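Side-chain contact in inactive glucansucrase (Lactobacillus reuteri, PDB 5JBD), which is an inactive member of glycoside hydrolase family 70, a large calcium-binding protein built around a TIM-barrel-type domain: residues A[467-470]-A[475-478]. Sequence-based numbering, arbitrary orientation.
Sequences DLYN and YMQE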
# COMPACT_ATOMS: atom_id res chain seq x y z
N ASP A 467 -13.34 12.46 -3.03
CA ASP A 467 -13.94 13.37 -3.99
C ASP A 467 -15.40 13.65 -3.66
O ASP A 467 -15.95 14.66 -4.12
CB ASP A 467 -13.79 12.83 -5.43
CG ASP A 467 -12.35 12.85 -5.92
OD1 ASP A 467 -11.57 13.71 -5.46
OD2 ASP A 467 -11.99 12.00 -6.78
N LEU A 468 -16.02 12.81 -2.83
CA LEU A 468 -17.38 13.07 -2.30
C LEU A 468 -17.38 13.72 -0.92
O LEU A 468 -18.31 14.46 -0.60
CB LEU A 468 -18.20 11.78 -2.25
CG LEU A 468 -18.46 11.03 -3.57
CD1 LEU A 468 -19.41 9.87 -3.34
CD2 LEU A 468 -19.02 11.97 -4.63
N TYR A 469 -16.36 13.46 -0.10
CA TYR A 469 -16.32 13.94 1.29
C TYR A 469 -14.95 14.53 1.60
O TYR A 469 -13.94 14.10 1.02
CB TYR A 469 -16.64 12.79 2.26
CG TYR A 469 -18.04 12.24 2.05
CD1 TYR A 469 -19.15 12.85 2.66
CD2 TYR A 469 -18.26 11.15 1.19
CE1 TYR A 469 -20.44 12.37 2.43
CE2 TYR A 469 -19.54 10.67 0.96
CZ TYR A 469 -20.63 11.27 1.57
OH TYR A 469 -21.90 10.79 1.33
N ASN A 470 -14.93 15.51 2.52
CA ASN A 470 -13.66 16.03 3.05
C ASN A 470 -13.02 14.94 3.88
O ASN A 470 -13.50 14.59 4.96
CB ASN A 470 -13.88 17.30 3.87
CG ASN A 470 -14.34 18.48 3.03
OD1 ASN A 470 -14.16 18.50 1.81
ND2 ASN A 470 -14.91 19.49 3.69
N TYR A 475 -15.78 10.40 9.49
CA TYR A 475 -16.20 9.70 8.27
C TYR A 475 -17.57 10.14 7.77
O TYR A 475 -18.57 10.03 8.48
CB TYR A 475 -16.16 8.17 8.48
CG TYR A 475 -16.22 7.39 7.17
CD1 TYR A 475 -15.08 7.26 6.36
CD2 TYR A 475 -17.39 6.81 6.73
CE1 TYR A 475 -15.12 6.56 5.16
CE2 TYR A 475 -17.46 6.11 5.53
CZ TYR A 475 -16.33 5.99 4.74
OH TYR A 475 -16.43 5.28 3.54
N MET A 476 -17.60 10.64 6.53
CA MET A 476 -18.82 11.15 5.89
C MET A 476 -19.51 12.35 6.58
O MET A 476 -20.63 12.68 6.21
CB MET A 476 -19.84 10.02 5.61
CG MET A 476 -19.38 9.01 4.56
SD MET A 476 -20.47 7.58 4.37
CE MET A 476 -21.90 8.30 3.55
N GLN A 477 -18.84 13.02 7.52
CA GLN A 477 -19.43 14.21 8.20
C GLN A 477 -19.49 15.48 7.34
O GLN A 477 -20.38 16.30 7.55
CB GLN A 477 -18.68 14.57 9.49
CG GLN A 477 -18.70 13.51 10.59
CD GLN A 477 -20.03 12.81 10.78
OE1 GLN A 477 -20.98 13.38 11.32
NE2 GLN A 477 -20.09 11.55 10.34
N GLU A 478 -18.56 15.64 6.39
CA GLU A 478 -18.48 16.85 5.55
C GLU A 478 -18.43 16.48 4.07
O GLU A 478 -17.49 15.80 3.64
CB GLU A 478 -17.22 17.66 5.88
CG GLU A 478 -17.22 18.30 7.26
CD GLU A 478 -15.91 19.00 7.60
OE1 GLU A 478 -15.03 19.16 6.73
OE2 GLU A 478 -15.75 19.41 8.77
O HOH W 1 -16.09 13.83 6.00
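Asn470 grips Glu478 twice, once through its backbone and once through its side chain. Asn470 N donates to Glu478 O over 2.8 Å, with an N-H...O angle of 154°. Beside it, Asn470 ND2 reaches the anti side of Glu478 OE1 at 3.1 Å. That bond is nearly straight, 172° at the hydrogen, and lies in the plane of the amide, although the carboxylate stands almost perpendicular to it. Glu478 OE1 is also hydrogen-bonded to a glycerol molecule, probably from the crystallisation liquor, and so has a second partner. A water then links the backbones: it can donate to Asn470 O at 2.9 Å and accepts from Glu478 N at 3.1 Å, giving the backbone N and O of Asn470 a partner each. Glu478 O, which lies at the edge of the Tyr469 ring, also takes a CH...O contact from Tyr469 CA at 3.2 Å.

Met476 lies over one face of that ring, its CG 3.9 Å from the centroid in a CH-pi contact. Its chain bends at chi3 (72°), bringing CE round to the phenol end, 3.3 Å from Tyr469 OH, while SD sits obliquely to the ring. Leu680 touches both side chains, and Tyr465 OH accepts from Met476 N. Met476 against Tyr469 is a Met-aromatic contact, and with the Asn470-Glu478 bonds it joins two sides of the loop between parallel strand 460-464 of the TIM-type barrel and helix 483-496.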